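Local coordinates for protein Non-structural maintenance of chromosomes element 1 homolog (Xenopus laevis, PDB 7DG2) that probably acts as a RING-type E3 ubiquitin ligase, partnered by a MAGE protein, within the SMC5-SMC6 complex that serves DNA repair and recombination, at residues A[159-164]-A[190-195]. Residues are numbered along the deposited sequence; the frame is centred on the assembly and turned at random.
Sequences YTLHTR and VAIQSQ. With ACT (acetate ion), chain D.
The hydroxyl OG1 of T160 is hydrogen-bonded to the carbonyl O of G115 and also touches the methyl CG2 of I192 at 3.4 Å. OG1 lies anti to the backbone N (chi1 -169°), and this rotation brings the hydroxyl against I192. One residue on, L161 and I192 meet methyl to methyl, CD1 to CD1 at 3.9 Å, their side chains crossing at about a right angle. The two branches of I192 thus divide between neighbouring residues at the end of strand 158-161: CG2 lies against T160, CD1 against L161. I109 of helix 96-111 and I166 of helix 163-176 add to this apolar cluster, while the two carboxylate oxygens of E70 take the backbone N-H of I192 and Q193, one each. Beyond the strand, H162 N-caps helix 163-176: its ND1 takes the N-H of R164 in the ring plane, 2.9 Å and nearly straight at 173°. R164, its chain extended from CG to NE, gives NH1 to O of a probably adventitious acetate at 2.9 Å and makes a cation-pi contact with W151. No hydrogen bond joins the two segments, so the predicted atypical RING-type finger meets strand 158-161 here through buried, largely aliphatic packing.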
ATOM      1  N   TYR A 159      12.767  18.543  -3.338  1.00 16.71           N
ATOM      2  CA  TYR A 159      12.556  17.128  -3.060  1.00 16.68           C
ATOM      3  C   TYR A 159      13.866  16.450  -2.708  1.00 17.58           C
ATOM      4  O   TYR A 159      14.879  16.655  -3.377  1.00 17.01           O
ATOM      5  CB  TYR A 159      11.942  16.425  -4.275  1.00 15.42           C
ATOM      6  CG  TYR A 159      10.592  16.986  -4.632  1.00 17.31           C
ATOM      7  CD1 TYR A 159      10.477  18.098  -5.471  1.00 16.99           C
ATOM      8  CD2 TYR A 159       9.430  16.432  -4.103  1.00 18.68           C
ATOM      9  CE1 TYR A 159       9.255  18.626  -5.772  1.00 19.75           C
ATOM     10  CE2 TYR A 159       8.188  16.961  -4.414  1.00 20.70           C
ATOM     11  CZ  TYR A 159       8.114  18.059  -5.248  1.00 20.73           C
ATOM     12  OH  TYR A 159       6.900  18.606  -5.579  1.00 24.44           O
ATOM     13  N   THR A 160      13.833  15.609  -1.675  1.00 15.62           N
ATOM     14  CA  THR A 160      14.942  14.713  -1.397  1.00 15.45           C
ATOM     15  C   THR A 160      14.385  13.296  -1.268  1.00 16.60           C
ATOM     16  O   THR A 160      13.170  13.076  -1.309  1.00 15.89           O
ATOM     17  CB  THR A 160      15.714  15.148  -0.131  1.00 15.01           C
ATOM     18  OG1 THR A 160      16.937  14.398  -0.022  1.00 16.54           O
ATOM     19  CG2 THR A 160      14.862  14.930   1.113  1.00 18.48           C
ATOM     20  N   LEU A 161      15.281  12.325  -1.152  1.00 15.51           N
ATOM     21  CA  LEU A 161      14.854  10.946  -0.957  1.00 15.62           C
ATOM     22  C   LEU A 161      14.281  10.779   0.442  1.00 17.78           C
ATOM     23  O   LEU A 161      14.834  11.294   1.416  1.00 16.89           O
ATOM     24  CB  LEU A 161      16.028   9.985  -1.138  1.00 15.33           C
ATOM     25  CG  LEU A 161      16.734   9.962  -2.481  1.00 15.70           C
ATOM     26  CD1 LEU A 161      17.761   8.849  -2.477  1.00 20.09           C
ATOM     27  CD2 LEU A 161      15.731   9.771  -3.605  1.00 18.78           C
ATOM     28  N   HIS A 162      13.165  10.056   0.545  1.00 14.96           N
ATOM     29  CA  HIS A 162      12.627   9.713   1.858  1.00 17.50           C
ATOM     30  C   HIS A 162      13.570   8.749   2.572  1.00 14.45           C
ATOM     31  O   HIS A 162      14.315   7.997   1.938  1.00 16.17           O
ATOM     32  CB  HIS A 162      11.231   9.077   1.703  1.00 17.08           C
ATOM     33  CG  HIS A 162      10.414   9.075   2.964  1.00 19.00           C
ATOM     34  ND1 HIS A 162      10.627   8.180   3.995  1.00 18.02           N
ATOM     35  CD2 HIS A 162       9.383   9.858   3.355  1.00 22.78           C
ATOM     36  CE1 HIS A 162       9.767   8.421   4.968  1.00 18.49           C
ATOM     37  NE2 HIS A 162       9.008   9.441   4.609  1.00 22.45           N
ATOM     38  N   THR A 163      13.531   8.764   3.910  1.00 14.97           N
ATOM     39  CA  THR A 163      14.258   7.747   4.669  1.00 16.36           C
ATOM     40  C   THR A 163      13.938   6.344   4.160  1.00 16.52           C
ATOM     41  O   THR A 163      14.831   5.504   4.027  1.00 16.20           O
ATOM     42  CB  THR A 163      13.922   7.869   6.153  1.00 17.68           C
ATOM     43  OG1 THR A 163      14.268   9.184   6.601  1.00 17.86           O
ATOM     44  CG2 THR A 163      14.697   6.836   6.964  1.00 17.80           C
ATOM     45  N   ARG A 164      12.667   6.083   3.851  1.00 17.24           N
ATOM     46  CA  ARG A 164      12.283   4.776   3.319  1.00 17.00           C
ATOM     47  C   ARG A 164      13.061   4.440   2.058  1.00 16.08           C
ATOM     48  O   ARG A 164      13.504   3.299   1.868  1.00 16.56           O
ATOM     49  CB  ARG A 164      10.789   4.757   3.013  1.00 17.49           C
ATOM     50  CG  ARG A 164      10.323   3.380   2.508  1.00 17.80           C
ATOM     51  CD  ARG A 164       9.080   3.501   1.658  1.00 21.63           C
ATOM     52  NE  ARG A 164       8.492   2.204   1.311  1.00 16.60           N
ATOM     53  CZ  ARG A 164       7.252   2.078   0.851  1.00 19.78           C
ATOM     54  NH1 ARG A 164       6.488   3.148   0.704  1.00 18.45           N
ATOM     55  NH2 ARG A 164       6.764   0.884   0.553  1.00 20.27           N
ATOM     56  N   VAL A 190      25.692   5.602   2.872  1.00 28.74           N
ATOM     57  CA  VAL A 190      25.264   6.629   1.927  1.00 25.03           C
ATOM     58  C   VAL A 190      24.761   7.849   2.679  1.00 26.56           C
ATOM     59  O   VAL A 190      24.036   7.739   3.677  1.00 26.59           O
ATOM     60  CB  VAL A 190      24.176   6.078   0.990  1.00 24.38           C
ATOM     61  CG1 VAL A 190      23.496   7.205   0.218  1.00 29.10           C
ATOM     62  CG2 VAL A 190      24.772   5.061   0.027  1.00 30.64           C
ATOM     63  N   ALA A 191      25.162   9.028   2.213  1.00 23.10           N
ATOM     64  CA  ALA A 191      24.644  10.290   2.719  1.00 23.72           C
ATOM     65  C   ALA A 191      23.999  11.031   1.564  1.00 24.75           C
ATOM     66  O   ALA A 191      24.613  11.188   0.504  1.00 23.63           O
ATOM     67  CB  ALA A 191      25.742  11.148   3.350  1.00 24.16           C
ATOM     68  N   ILE A 192      22.760  11.472   1.763  1.00 21.93           N
ATOM     69  CA  ILE A 192      22.082  12.301   0.774  1.00 20.31           C
ATOM     70  C   ILE A 192      22.247  13.761   1.179  1.00 22.26           C
ATOM     71  O   ILE A 192      22.780  14.574   0.413  1.00 21.23           O
ATOM     72  CB  ILE A 192      20.601  11.901   0.632  1.00 21.30           C
ATOM     73  CG1 ILE A 192      20.485  10.444   0.181  1.00 23.00           C
ATOM     74  CG2 ILE A 192      19.917  12.794  -0.360  1.00 22.40           C
ATOM     75  CD1 ILE A 192      21.150  10.149  -1.155  1.00 22.69           C
ATOM     76  N   GLN A 193      21.804  14.107   2.386  1.00 23.78           N
ATOM     77  CA  GLN A 193      22.152  15.386   2.994  1.00 24.87           C
ATOM     78  C   GLN A 193      23.424  15.210   3.814  1.00 25.37           C
ATOM     79  O   GLN A 193      23.605  14.193   4.485  1.00 27.45           O
ATOM     80  CB  GLN A 193      21.017  15.904   3.877  1.00 25.73           C
ATOM     81  CG  GLN A 193      19.726  16.138   3.110  1.00 28.07           C
ATOM     82  CD  GLN A 193      18.636  16.721   3.976  1.00 29.32           C
ATOM     83  OE1 GLN A 193      17.614  16.073   4.229  1.00 32.17           O
ATOM     84  NE2 GLN A 193      18.836  17.952   4.429  1.00 28.11           N
ATOM     85  N   SER A 194      24.314  16.197   3.742  1.00 25.02           N
ATOM     86  CA  SER A 194      25.631  16.035   4.338  1.00 26.78           C
ATOM     87  C   SER A 194      26.262  17.402   4.531  1.00 23.96           C
ATOM     88  O   SER A 194      25.786  18.410   4.010  1.00 26.49           O
ATOM     89  CB  SER A 194      26.541  15.168   3.460  1.00 23.55           C
ATOM     90  OG  SER A 194      26.876  15.874   2.279  1.00 28.14           O
ATOM     91  N   GLN A 195      27.350  17.415   5.293  1.00 28.40           N
ATOM     92  CA  GLN A 195      28.309  18.511   5.273  1.00 28.30           C
ATOM     93  C   GLN A 195      29.529  18.059   4.484  1.00 23.35           C
ATOM     94  O   GLN A 195      30.067  16.977   4.735  1.00 27.07           O
ATOM     95  CB  GLN A 195      28.716  18.915   6.687  1.00 32.00           C
ATOM     96  CG  GLN A 195      27.611  19.552   7.490  1.00 35.51           C
ATOM     97  CD  GLN A 195      28.129  20.164   8.772  1.00 43.86           C
ATOM     98  OE1 GLN A 195      29.230  19.841   9.223  1.00 40.07           O
ATOM     99  NE2 GLN A 195      27.348  21.066   9.361  1.00 47.85           N
TER
HETATM  100  C   ACT D 301       3.246   2.154   0.668  1.00 35.73           C
HETATM  101  O   ACT D 301       3.832   2.533  -0.407  1.00 31.92           O
HETATM  102  OXT ACT D 301       3.104   0.974   1.123  1.00 32.28           O
HETATM  103  CH3 ACT D 301       2.641   3.313   1.540  1.00 35.16           C